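Local coordinates for protein aminoglycoside 3'-phosphotransferase AphA1-IAB (Acinetobacter baumannii, PDB 4FEV) that catalyses phosphate transfer from ATP to the 3'-hydroxyl of kanamycin and related aminoglycosides, giving the bacterium resistance to these antibiotics, at residues I232-L237 with F264-D269; V195-F200 with I216-V221; P188-S193 with M259-F264. One frame throughout, in Å; residues are numbered along the deposited sequence.

Contact 1: residues I232-L237 with F264-D269; sequences ILWNCL and FHLMLD. With KAN (kanamycin a), chain G.
Leu266 carries most of the apolar contact, its two methyls divided between Trp234 and Asn235 of the helix that it meets. CD2 rests against CB of Asn235 at 3.5 Å, while CD1 approaches the benzo side of the indole, 3.9 Å from CZ3 of Trp234, at a slant to the ring. With chi1 at -70° the Leu266 CG lies beside its own backbone N, and the fork at its end can reach both neighbours. The short segments cross steeply (83°, axes 10.1 Å apart), which limits the contact to a few residues, and leucine's two methyls let one side chain bridge this wide spacing to two partners. Ile232 lays its CD1 methyl against the carboxylate of Asp269, 3.7 Å from CG, the side chains crossing almost perpendicularly.

The polar links lie toward the antibiotic. A water donates to OD2 of Asp269 (2.7 Å) and also accepts a weak, long bond from ND2 of Asn235, so it joins the helices where no direct hydrogen bond does. The same ND2 has a stronger partner in Asp168, which itself binds kanamycin.

The hydrogen bond to the ligand comes from the backbone: amine N2 of the central deoxystreptamine ring donates to O of Asp269 at 2.8 Å. If that amine is protonated, as is likely, the nearby carboxylate of Asp269 would add favourable electrostatics. Glu270, Asp166 and the terminal carboxylate of Phe272 provide further hydrogen bonds, making this helix crossing one wall of the acidic aminoglycoside pocket in the C-terminal lobe of the kinase-like fold.

Contact 2: residues V195-F200 with I216-V221; sequences VTHGDF and IDVGRV. With PP1 (1-ter-butyl-3-p-tolyl-1H-pyrazolo[3,4-D]pyrimidin-4-ylamine), chain H; KAN (kanamycin a), chain G.
The His197 imidazole meets its partners at the edge: NE2 donates to O of Ile216 (2.9 Å, N-H...O angle 150°) from within the ring plane, but tilted 30° from the carbonyl plane. ND1, also at the edge, accepts the backbone N-H of Asp199, so two bonds fix the ring's rotation. Histidine suits the place by offering donor and acceptor in one flat group. The Arg220 guanidinium has a water over one face and O8 of kanamycin near its plane at the edge, the latter 3.6 Å from NH2. An extended chain from CG to NE carries this group to Asp199, where NH2 and OD2 form a long salt bridge of 3.6 Å (planes 46° apart).

Asp199, identified as the proton acceptor in a nearly identical enzyme, receives at OD2 a 2.5 Å hydrogen bond from O7, the 3'-hydroxyl of kanamycin. The water over the guanidinium face also donates to OD2 of Asp217, whose OD1 is paired with Lys56, and, weakly, to OD2 of Asp199. Ile216 CD1 packs 3.6 Å from C9 of the pyrazolopyrimidine inhibitor. Lacking a side chain, Gly198 can bring its CA to 3.9 Å from CB of Arg220, where a CB would collide. One water donates to O of His197 and O of Asp217 and accepts from N of Arg220.

The pair is consistent with the kinase catalytic loop and DFG-like segment, Asp217 probably being the DFG aspartate. Asp229 of helix 227-237 holds the amides of His197 and Gly198, helix 118-133 packs on His197 and Phe200, helix 61-76 borders Val218 and Val221, and strand 211-215 leads into Ile216.

Contact 3: residues P188-S193 with M259-F264; sequences PFSPDS and MNKLQF
Phe189 and Lys261 bury far more surface here than any other residue, with Phe264 next. The methylene chain of Lys261 runs over one face of the Phe189 ring: CG stands 4.0 Å from its centroid and 14° off the normal, a CH-pi contact, and CE comes to 3.4 Å from CD1 of Phe189. Lysine is apt because its long apolar stem can lie on an aromatic while its charged end travels on. The stem is extended beyond CG and delivers NZ to the loop, where it donates to the backbone O of Ser190 at 3.1 Å and, weakly, to OG of the same residue. NZ approaches at a C=O...N angle of 146°, tilted moderately from the carbonyl plane. The charge itself is paired with Asp225, giving NZ a carboxylate, a carbonyl and, weakly, a hydroxyl as partners.

Phe189 also drives its edge into Phe264. The CE2 corner sits 3.7 Å from CD2 of Phe264, over that ring's face, and the T-shaped pair has centroids 5.3 Å apart. Chi1 of 55° places the Phe189 ring between its backbone N and carbonyl carbon and turns it to the helix. The amide of Asn260 flanks the ring obliquely, with its ND2 held by the carbonyl of Leu186.

Phe189 thus pins the loop that joins helix 176-184 to strand 194-196 onto the first turns of helix 259-269. Arg146, of helix 146-158, adds a cation-pi contact with Phe189, and Leu150 of that helix touches Phe264. Tyr227, of helix 227-237, abuts Lys261, while Asp192 forms a salt bridge with Arg226, beside the start of that helix.

In the fold
Contacts 1 and 2 are buried and touch each other: Ile232 packs against Gly198 and Asp199, and both contacts meet kanamycin. Contact 2, closest to the centre of the chain and built mostly from loop, is rich in polar backbone atoms, waters and charges around the proton acceptor Asp199. Contact 1 is a helix-on-helix crossing, apolar within and acidic where it faces the antibiotic. Contact 3 lies farther out, about 20 Å from the centre, partly buried and away from the annotated sites; its chemistry is aromatic and lysine-based. Contacts 1 and 3 share helix 259-269 through Phe264, whereas contacts 2 and 3 merely adjoin in sequence, where the outer loop enters strand 194-196.

Contact 1: residues I232-L237 with F264-D269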
loop_
_atom_site.group_PDB
_atom_site.type_symbol
_atom_site.label_atom_id
_atom_site.label_comp_id
_atom_site.label_asym_id
_atom_site.label_seq_id
_atom_site.Cartn_x
_atom_site.Cartn_y
_atom_site.Cartn_z
ATOM N N ILE A 232 8.110 -1.493 -7.168
ATOM C CA ILE A 232 6.812 -0.952 -7.496
ATOM C C ILE A 232 6.915 0.523 -7.837
ATOM O O ILE A 232 6.349 0.973 -8.843
ATOM C CB ILE A 232 5.824 -1.216 -6.357
ATOM C CG1 ILE A 232 5.472 -2.714 -6.353
ATOM C CG2 ILE A 232 4.581 -0.331 -6.486
ATOM C CD1 ILE A 232 4.438 -3.128 -5.299
ATOM N N LEU A 233 7.671 1.275 -7.035
ATOM C CA LEU A 233 7.837 2.701 -7.314
ATOM C C LEU A 233 8.602 2.943 -8.623
ATOM O O LEU A 233 8.245 3.819 -9.417
ATOM C CB LEU A 233 8.563 3.395 -6.143
ATOM C CG LEU A 233 8.703 4.908 -6.351
ATOM C CD1 LEU A 233 7.354 5.541 -6.571
ATOM C CD2 LEU A 233 9.437 5.588 -5.162
ATOM N N TRP A 234 9.651 2.160 -8.847
ATOM C CA TRP A 234 10.455 2.276 -10.059
ATOM C C TRP A 234 9.580 2.050 -11.289
ATOM O O TRP A 234 9.690 2.756 -12.303
ATOM C CB TRP A 234 11.573 1.245 -10.013
ATOM C CG TRP A 234 12.508 1.231 -11.197
ATOM C CD1 TRP A 234 13.667 1.950 -11.334
ATOM C CD2 TRP A 234 12.415 0.400 -12.354
ATOM N NE1 TRP A 234 14.277 1.642 -12.527
ATOM C CE2 TRP A 234 13.527 0.691 -13.171
ATOM C CE3 TRP A 234 11.484 -0.544 -12.796
ATOM C CZ2 TRP A 234 13.731 0.069 -14.401
ATOM C CZ3 TRP A 234 11.690 -1.159 -14.020
ATOM C CH2 TRP A 234 12.806 -0.855 -14.803
ATOM N N ASN A 235 8.686 1.077 -11.187
ATOM C CA ASN A 235 7.746 0.784 -12.277
ATOM C C ASN A 235 6.835 1.983 -12.535
ATOM O O ASN A 235 6.631 2.379 -13.687
ATOM C CB ASN A 235 6.918 -0.460 -11.929
ATOM C CG ASN A 235 6.194 -1.043 -13.131
ATOM O OD1 ASN A 235 6.727 -1.079 -14.241
ATOM N ND2 ASN A 235 4.975 -1.501 -12.912
ATOM N N CYS A 236 6.294 2.574 -11.474
ATOM C CA CYS A 236 5.436 3.761 -11.625
ATOM C C CYS A 236 6.147 4.925 -12.301
ATOM O O CYS A 236 5.566 5.618 -13.130
ATOM C CB CYS A 236 4.923 4.249 -10.272
ATOM S SG CYS A 236 3.770 3.143 -9.460
ATOM N N LEU A 237 7.394 5.163 -11.908
ATOM C CA LEU A 237 8.191 6.251 -12.488
ATOM C C LEU A 237 8.498 6.011 -13.981
ATOM O O LEU A 237 8.720 6.953 -14.761
ATOM C CB LEU A 237 9.481 6.437 -11.660
ATOM C CG LEU A 237 9.277 6.941 -10.229
ATOM C CD1 LEU A 237 10.577 6.844 -9.396
ATOM C CD2 LEU A 237 8.740 8.383 -10.217
ATOM N N PHE A 264 11.929 -9.804 -10.366
ATOM C CA PHE A 264 11.135 -10.676 -9.505
ATOM C C PHE A 264 9.948 -9.971 -8.850
ATOM O O PHE A 264 8.824 -10.468 -8.907
ATOM C CB PHE A 264 11.971 -11.370 -8.428
ATOM C CG PHE A 264 11.136 -12.157 -7.459
ATOM C CD1 PHE A 264 10.735 -13.446 -7.769
ATOM C CD2 PHE A 264 10.715 -11.596 -6.261
ATOM C CE1 PHE A 264 9.956 -14.181 -6.891
ATOM C CE2 PHE A 264 9.926 -12.318 -5.381
ATOM C CZ PHE A 264 9.546 -13.616 -5.699
ATOM N N HIS A 265 10.201 -8.837 -8.188
ATOM C CA HIS A 265 9.131 -8.144 -7.471
ATOM C C HIS A 265 8.091 -7.518 -8.407
ATOM O O HIS A 265 6.912 -7.401 -8.057
ATOM C CB HIS A 265 9.714 -7.128 -6.476
ATOM C CG HIS A 265 10.411 -7.779 -5.318
ATOM N ND1 HIS A 265 11.746 -8.120 -5.353
ATOM C CD2 HIS A 265 9.943 -8.209 -4.122
ATOM C CE1 HIS A 265 12.081 -8.706 -4.214
ATOM N NE2 HIS A 265 11.005 -8.770 -3.449
ATOM N N LEU A 266 8.499 -7.144 -9.612
ATOM C CA LEU A 266 7.496 -6.664 -10.578
ATOM C C LEU A 266 6.609 -7.808 -11.059
ATOM O O LEU A 266 5.401 -7.663 -11.154
ATOM C CB LEU A 266 8.160 -5.968 -11.761
ATOM C CG LEU A 266 8.774 -4.613 -11.352
ATOM C CD1 LEU A 266 9.425 -3.957 -12.535
ATOM C CD2 LEU A 266 7.694 -3.710 -10.749
ATOM N N MET A 267 7.210 -8.948 -11.359
ATOM C CA MET A 267 6.418 -10.116 -11.723
ATOM C C MET A 267 5.482 -10.529 -10.584
ATOM O O MET A 267 4.330 -10.897 -10.823
ATOM C CB MET A 267 7.322 -11.277 -12.142
ATOM C CG MET A 267 8.068 -11.016 -13.433
ATOM S SD MET A 267 9.134 -12.390 -13.903
ATOM C CE MET A 267 8.047 -13.328 -14.985
ATOM N N LEU A 268 5.965 -10.465 -9.342
ATOM C CA LEU A 268 5.144 -10.883 -8.218
ATOM C C LEU A 268 3.917 -9.977 -8.070
ATOM O O LEU A 268 2.809 -10.440 -7.751
ATOM C CB LEU A 268 5.988 -10.880 -6.924
ATOM C CG LEU A 268 5.241 -11.218 -5.640
ATOM C CD1 LEU A 268 4.656 -12.602 -5.727
ATOM C CD2 LEU A 268 6.230 -11.117 -4.471
ATOM N N ASP A 269 4.101 -8.684 -8.320
ATOM C CA ASP A 269 3.007 -7.747 -8.146
ATOM C C ASP A 269 1.940 -7.955 -9.234
ATOM O O ASP A 269 0.829 -7.462 -9.090
ATOM C CB ASP A 269 3.502 -6.300 -8.185
ATOM C CG ASP A 269 2.508 -5.321 -7.572
ATOM O OD1 ASP A 269 1.959 -5.620 -6.483
ATOM O OD2 ASP A 269 2.280 -4.243 -8.170
HETATM C C1 KAN G . -2.775 -1.881 -9.248
HETATM C C2 KAN G . -2.796 -1.000 -7.998
HETATM C C3 KAN G . -2.801 -1.825 -6.725
HETATM C C4 KAN G . -4.026 -2.704 -6.737
HETATM C C5 KAN G . -3.958 -3.606 -7.954
HETATM C C6 KAN G . -5.223 -4.453 -7.845
HETATM C C7 KAN G . 0.919 -4.006 -12.420
HETATM C C8 KAN G . 0.090 -2.767 -12.664
HETATM C C9 KAN G . -0.349 -2.207 -11.286
HETATM C C10 KAN G . -1.196 -3.236 -10.494
HETATM C C11 KAN G . -0.307 -4.462 -10.255
HETATM C C12 KAN G . 0.118 -5.031 -11.603
HETATM C C13 KAN G . 0.189 -0.870 -14.235
HETATM C C14 KAN G . 1.124 -0.582 -15.414
HETATM C C15 KAN G . 2.435 0.060 -14.991
HETATM C C16 KAN G . 2.070 1.366 -14.296
HETATM C C17 KAN G . 1.192 1.043 -13.091
HETATM C C18 KAN G . 0.770 2.303 -12.337
HETATM N N1 KAN G . -5.243 -5.381 -8.978
HETATM N N2 KAN G . -1.114 -5.459 -9.550
HETATM N N3 KAN G . 1.272 -4.557 -13.753
HETATM N N4 KAN G . 3.267 0.367 -16.162
HETATM O O5 KAN G . -3.915 -2.778 -9.171
HETATM O O6 KAN G . -1.625 -0.165 -7.986
HETATM O O7 KAN G . -2.855 -0.949 -5.588
HETATM O O8 KAN G . -4.052 -3.499 -5.544
HETATM O O9 KAN G . -1.590 -2.704 -9.223
HETATM O O10 KAN G . -1.096 -0.992 -11.507
HETATM O O11 KAN G . 0.888 -1.853 -13.448
HETATM O O12 KAN G . -0.019 0.366 -13.534
HETATM O O13 KAN G . 1.307 -1.831 -16.090
HETATM O O14 KAN G . 3.234 2.113 -13.941
HETATM O O15 KAN G . -0.037 1.890 -11.218
HETATM O O HOH W 1 3.898 -3.201 -10.098
#

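Contact 2: residues V195-F200 with I216-V221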
loop_
_atom_site.group_PDB
_atom_site.type_symbol
_atom_site.label_atom_id
_atom_site.label_comp_id
_atom_site.label_asym_id
_atom_site.label_seq_id
_atom_site.Cartn_x
_atom_site.Cartn_y
_atom_site.Cartn_z
ATOM N N VAL A 195 11.482 -3.397 7.104
ATOM C CA VAL A 195 10.059 -3.085 7.212
ATOM C C VAL A 195 9.635 -2.437 5.893
ATOM O O VAL A 195 10.206 -1.419 5.517
ATOM C CB VAL A 195 9.807 -2.083 8.351
ATOM C CG1 VAL A 195 8.361 -1.619 8.361
ATOM C CG2 VAL A 195 10.212 -2.703 9.739
ATOM N N THR A 196 8.664 -3.029 5.192
ATOM C CA THR A 196 8.234 -2.495 3.897
ATOM C C THR A 196 6.776 -2.053 3.905
ATOM O O THR A 196 5.987 -2.501 4.728
ATOM C CB THR A 196 8.384 -3.521 2.756
ATOM O OG1 THR A 196 7.598 -4.677 3.061
ATOM C CG2 THR A 196 9.854 -3.921 2.542
ATOM N N HIS A 197 6.419 -1.188 2.958
ATOM C CA HIS A 197 5.049 -0.728 2.787
ATOM C C HIS A 197 4.217 -1.773 2.054
ATOM O O HIS A 197 3.099 -2.084 2.471
ATOM C CB HIS A 197 5.043 0.570 1.970
ATOM C CG HIS A 197 3.679 1.135 1.724
ATOM N ND1 HIS A 197 2.861 0.690 0.705
ATOM C CD2 HIS A 197 3.010 2.144 2.329
ATOM C CE1 HIS A 197 1.737 1.383 0.710
ATOM N NE2 HIS A 197 1.799 2.269 1.688
ATOM N N GLY A 198 4.743 -2.293 0.946
ATOM C CA GLY A 198 4.068 -3.375 0.238
ATOM C C GLY A 198 3.321 -2.945 -1.015
ATOM O O GLY A 198 3.082 -3.774 -1.907
ATOM N N ASP A 199 2.929 -1.672 -1.089
ATOM C CA ASP A 199 2.336 -1.132 -2.329
ATOM C C ASP A 199 2.771 0.309 -2.507
ATOM O O ASP A 199 1.950 1.232 -2.528
ATOM C CB ASP A 199 0.805 -1.249 -2.314
ATOM C CG ASP A 199 0.186 -1.094 -3.710
ATOM O OD1 ASP A 199 0.939 -1.019 -4.713
ATOM O OD2 ASP A 199 -1.060 -1.056 -3.802
ATOM N N PHE A 200 4.082 0.488 -2.633
ATOM C CA PHE A 200 4.701 1.812 -2.580
ATOM C C PHE A 200 4.623 2.459 -3.970
ATOM O O PHE A 200 5.636 2.665 -4.651
ATOM C CB PHE A 200 6.153 1.702 -2.105
ATOM C CG PHE A 200 6.696 2.970 -1.501
ATOM C CD1 PHE A 200 6.343 3.337 -0.213
ATOM C CD2 PHE A 200 7.556 3.788 -2.222
ATOM C CE1 PHE A 200 6.844 4.502 0.358
ATOM C CE2 PHE A 200 8.068 4.955 -1.658
ATOM C CZ PHE A 200 7.701 5.315 -0.374
ATOM N N ILE A 216 -0.432 6.040 2.593
ATOM C CA ILE A 216 -1.731 5.436 2.836
ATOM C C ILE A 216 -1.715 4.021 2.285
ATOM O O ILE A 216 -0.725 3.611 1.674
ATOM C CB ILE A 216 -2.857 6.253 2.139
ATOM C CG1 ILE A 216 -2.604 6.323 0.622
ATOM C CG2 ILE A 216 -2.937 7.648 2.735
ATOM C CD1 ILE A 216 -3.762 6.962 -0.193
ATOM N N ASP A 217 -2.808 3.284 2.500
ATOM C CA ASP A 217 -2.989 1.946 1.944
ATOM C C ASP A 217 -1.917 0.955 2.400
ATOM O O ASP A 217 -1.175 0.394 1.585
ATOM C CB ASP A 217 -3.057 1.997 0.414
ATOM C CG ASP A 217 -4.126 1.095 -0.144
ATOM O OD1 ASP A 217 -5.317 1.454 -0.010
ATOM O OD2 ASP A 217 -3.775 0.037 -0.711
ATOM N N VAL A 218 -1.874 0.712 3.707
ATOM C CA VAL A 218 -0.752 0.007 4.320
ATOM C C VAL A 218 -1.063 -1.451 4.653
ATOM O O VAL A 218 -0.413 -2.047 5.508
ATOM C CB VAL A 218 -0.315 0.740 5.605
ATOM C CG1 VAL A 218 0.174 2.131 5.270
ATOM C CG2 VAL A 218 -1.469 0.799 6.627
ATOM N N GLY A 219 -2.051 -2.028 3.971
ATOM C CA GLY A 219 -2.492 -3.378 4.280
ATOM C C GLY A 219 -1.510 -4.491 3.986
ATOM O O GLY A 219 -1.683 -5.615 4.459
ATOM N N ARG A 220 -0.468 -4.187 3.223
ATOM C CA ARG A 220 0.580 -5.170 2.920
ATOM C C ARG A 220 1.880 -4.925 3.698
ATOM O O ARG A 220 2.892 -5.588 3.467
ATOM C CB ARG A 220 0.854 -5.189 1.407
ATOM C CG ARG A 220 -0.419 -5.490 0.599
ATOM C CD ARG A 220 -0.221 -5.604 -0.928
ATOM N NE ARG A 220 -1.456 -6.093 -1.559
ATOM C CZ ARG A 220 -2.002 -5.603 -2.672
ATOM N NH1 ARG A 220 -3.134 -6.118 -3.130
ATOM N NH2 ARG A 220 -1.431 -4.604 -3.335
ATOM N N VAL A 221 1.852 -3.974 4.619
ATOM C CA VAL A 221 3.026 -3.711 5.460
ATOM C C VAL A 221 3.558 -4.979 6.128
ATOM O O VAL A 221 2.786 -5.808 6.627
ATOM C CB VAL A 221 2.732 -2.633 6.537
ATOM C CG1 VAL A 221 3.798 -2.652 7.681
ATOM C CG2 VAL A 221 2.688 -1.263 5.891
HETATM N N1 PP1 H . -7.346 6.935 0.985
HETATM C C2 PP1 H . -6.304 8.761 3.904
HETATM N N3 PP1 H . -6.728 7.717 3.220
HETATM C C4 PP1 H . -6.923 7.812 1.891
HETATM C C5 PP1 H . -6.675 9.002 1.221
HETATM C C6 PP1 H . -6.222 10.083 1.991
HETATM N N7 PP1 H . -6.059 9.911 3.302
HETATM N N8 PP1 H . -7.394 7.423 -0.152
HETATM C C9 PP1 H . -6.967 8.693 -0.119
HETATM N N10 PP1 H . -5.931 11.296 1.519
HETATM C C11 PP1 H . -6.952 9.539 -1.237
HETATM C C12 PP1 H . -6.419 10.822 -1.235
HETATM C C13 PP1 H . -6.425 11.617 -2.375
HETATM C C14 PP1 H . -6.967 11.122 -3.550
HETATM C C15 PP1 H . -7.498 9.835 -3.576
HETATM C C16 PP1 H . -7.475 9.046 -2.430
HETATM C C24 PP1 H . -6.974 11.994 -4.806
HETATM C C28 PP1 H . -7.709 5.519 1.284
HETATM C C29 PP1 H . -8.089 4.859 -0.042
HETATM C C33 PP1 H . -6.481 4.811 1.886
HETATM C C37 PP1 H . -8.887 5.488 2.267
HETATM C C1 KAN G . -2.775 -1.881 -9.248
HETATM C C2 KAN G . -2.796 -1.000 -7.998
HETATM C C3 KAN G . -2.801 -1.825 -6.725
HETATM C C4 KAN G . -4.026 -2.704 -6.737
HETATM C C5 KAN G . -3.958 -3.606 -7.954
HETATM C C6 KAN G . -5.223 -4.453 -7.845
HETATM C C7 KAN G . 0.919 -4.006 -12.420
HETATM C C8 KAN G . 0.090 -2.767 -12.664
HETATM C C9 KAN G . -0.349 -2.207 -11.286
HETATM C C10 KAN G . -1.196 -3.236 -10.494
HETATM C C11 KAN G . -0.307 -4.462 -10.255
HETATM C C12 KAN G . 0.118 -5.031 -11.603
HETATM C C13 KAN G . 0.189 -0.870 -14.235
HETATM C C14 KAN G . 1.124 -0.582 -15.414
HETATM C C15 KAN G . 2.435 0.060 -14.991
HETATM C C16 KAN G . 2.070 1.366 -14.296
HETATM C C17 KAN G . 1.192 1.043 -13.091
HETATM C C18 KAN G . 0.770 2.303 -12.337
HETATM N N1 KAN G . -5.243 -5.381 -8.978
HETATM N N2 KAN G . -1.114 -5.459 -9.550
HETATM N N3 KAN G . 1.272 -4.557 -13.753
HETATM N N4 KAN G . 3.267 0.367 -16.162
HETATM O O5 KAN G . -3.915 -2.778 -9.171
HETATM O O6 KAN G . -1.625 -0.165 -7.986
HETATM O O7 KAN G . -2.855 -0.949 -5.588
HETATM O O8 KAN G . -4.052 -3.499 -5.544
HETATM O O9 KAN G . -1.590 -2.704 -9.223
HETATM O O10 KAN G . -1.096 -0.992 -11.507
HETATM O O11 KAN G . 0.888 -1.853 -13.448
HETATM O O12 KAN G . -0.019 0.366 -13.534
HETATM O O13 KAN G . 1.307 -1.831 -16.090
HETATM O O14 KAN G . 3.234 2.113 -13.941
HETATM O O15 KAN G . -0.037 1.890 -11.218
HETATM O O HOH W 2 5.291 -5.713 2.127
HETATM O O HOH W 3 0.433 -1.889 1.746
HETATM O O HOH W 4 1.254 -4.373 -3.860
HETATM O O HOH W 5 -3.142 -2.381 -1.489
#

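Contact 3: residues P188-S193 with M259-F264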
loop_
_atom_site.group_PDB
_atom_site.type_symbol
_atom_site.label_atom_id
_atom_site.label_comp_id
_atom_site.label_asym_id
_atom_site.label_seq_id
_atom_site.Cartn_x
_atom_site.Cartn_y
_atom_site.Cartn_z
ATOM N N PRO A 188 16.860 -18.743 -6.447
ATOM C CA PRO A 188 16.752 -17.931 -5.231
ATOM C C PRO A 188 17.584 -16.655 -5.341
ATOM O O PRO A 188 18.343 -16.501 -6.297
ATOM C CB PRO A 188 17.351 -18.850 -4.169
ATOM C CG PRO A 188 18.442 -19.570 -4.911
ATOM C CD PRO A 188 17.969 -19.711 -6.352
ATOM N N PHE A 189 17.422 -15.742 -4.387
ATOM C CA PHE A 189 18.317 -14.595 -4.289
ATOM C C PHE A 189 18.581 -14.272 -2.826
ATOM O O PHE A 189 17.911 -14.805 -1.944
ATOM C CB PHE A 189 17.810 -13.372 -5.078
ATOM C CG PHE A 189 16.413 -12.928 -4.717
ATOM C CD1 PHE A 189 16.156 -12.268 -3.513
ATOM C CD2 PHE A 189 15.364 -13.143 -5.595
ATOM C CE1 PHE A 189 14.865 -11.845 -3.191
ATOM C CE2 PHE A 189 14.084 -12.729 -5.286
ATOM C CZ PHE A 189 13.828 -12.078 -4.082
ATOM N N SER A 190 19.568 -13.416 -2.580
ATOM C CA SER A 190 20.048 -13.147 -1.220
ATOM C C SER A 190 18.975 -12.555 -0.315
ATOM O O SER A 190 18.271 -11.631 -0.704
ATOM C CB SER A 190 21.254 -12.199 -1.253
ATOM O OG SER A 190 20.862 -10.889 -1.643
ATOM N N PRO A 191 18.876 -13.075 0.915
ATOM C CA PRO A 191 17.902 -12.575 1.885
ATOM C C PRO A 191 18.191 -11.132 2.293
ATOM O O PRO A 191 19.315 -10.782 2.651
ATOM C CB PRO A 191 18.082 -13.519 3.083
ATOM C CG PRO A 191 19.478 -14.022 2.959
ATOM C CD PRO A 191 19.741 -14.124 1.480
ATOM N N ASP A 192 17.171 -10.294 2.202
ATOM C CA ASP A 192 17.233 -8.954 2.759
ATOM C C ASP A 192 15.906 -8.711 3.462
ATOM O O ASP A 192 14.840 -9.053 2.932
ATOM C CB ASP A 192 17.478 -7.930 1.654
ATOM C CG ASP A 192 17.272 -6.516 2.122
ATOM O OD1 ASP A 192 18.206 -5.937 2.720
ATOM O OD2 ASP A 192 16.167 -5.986 1.892
ATOM N N SER A 193 15.962 -8.169 4.670
ATOM C CA SER A 193 14.743 -7.961 5.439
ATOM C C SER A 193 14.688 -6.564 6.009
ATOM O O SER A 193 15.505 -6.212 6.867
ATOM C CB SER A 193 14.654 -8.960 6.603
ATOM O OG SER A 193 14.637 -10.294 6.150
ATOM N N MET A 259 18.828 -6.023 -11.012
ATOM C CA MET A 259 17.776 -6.190 -12.016
ATOM C C MET A 259 17.009 -7.496 -11.860
ATOM O O MET A 259 15.835 -7.562 -12.208
ATOM C CB MET A 259 18.346 -6.078 -13.431
ATOM C CG MET A 259 19.104 -4.777 -13.664
ATOM S SD MET A 259 18.076 -3.335 -13.321
ATOM C CE MET A 259 16.980 -3.363 -14.740
ATOM N N ASN A 260 17.676 -8.526 -11.350
ATOM C CA ASN A 260 17.001 -9.773 -10.988
ATOM C C ASN A 260 15.926 -9.576 -9.909
ATOM O O ASN A 260 14.790 -9.999 -10.090
ATOM C CB ASN A 260 18.025 -10.833 -10.555
ATOM C CG ASN A 260 17.398 -12.212 -10.369
ATOM O OD1 ASN A 260 17.035 -12.876 -11.340
ATOM N ND2 ASN A 260 17.278 -12.649 -9.118
ATOM N N LYS A 261 16.273 -8.930 -8.792
ATOM C CA LYS A 261 15.286 -8.659 -7.744
ATOM C C LYS A 261 14.221 -7.696 -8.205
ATOM O O LYS A 261 13.068 -7.794 -7.792
ATOM C CB LYS A 261 15.937 -8.077 -6.474
ATOM C CG LYS A 261 16.689 -9.092 -5.628
ATOM C CD LYS A 261 17.154 -8.446 -4.318
ATOM C CE LYS A 261 17.978 -9.407 -3.487
ATOM N NZ LYS A 261 18.182 -8.914 -2.093
ATOM N N LEU A 262 14.617 -6.727 -9.021
ATOM C CA LEU A 262 13.661 -5.777 -9.547
ATOM C C LEU A 262 12.638 -6.551 -10.383
ATOM O O LEU A 262 11.437 -6.393 -10.197
ATOM C CB LEU A 262 14.382 -4.722 -10.398
ATOM C CG LEU A 262 13.706 -3.367 -10.607
ATOM C CD1 LEU A 262 13.479 -2.664 -9.282
ATOM C CD2 LEU A 262 14.558 -2.501 -11.520
ATOM N N GLN A 263 13.114 -7.418 -11.275
ATOM C CA GLN A 263 12.189 -8.159 -12.139
ATOM C C GLN A 263 11.327 -9.101 -11.321
ATOM O O GLN A 263 10.125 -9.174 -11.538
ATOM C CB GLN A 263 12.895 -8.944 -13.233
ATOM C CG GLN A 263 11.860 -9.676 -14.134
ATOM C CD GLN A 263 12.453 -10.325 -15.349
ATOM O OE1 GLN A 263 11.729 -10.875 -16.180
ATOM N NE2 GLN A 263 13.768 -10.269 -15.472
ATOM N N PHE A 264 11.929 -9.804 -10.366
ATOM C CA PHE A 264 11.135 -10.676 -9.505
ATOM C C PHE A 264 9.948 -9.971 -8.850
ATOM O O PHE A 264 8.824 -10.468 -8.907
ATOM C CB PHE A 264 11.971 -11.370 -8.428
ATOM C CG PHE A 264 11.136 -12.157 -7.459
ATOM C CD1 PHE A 264 10.735 -13.446 -7.769
ATOM C CD2 PHE A 264 10.715 -11.596 -6.261
ATOM C CE1 PHE A 264 9.956 -14.181 -6.891
ATOM C CE2 PHE A 264 9.926 -12.318 -5.381
ATOM C CZ PHE A 264 9.546 -13.616 -5.699
#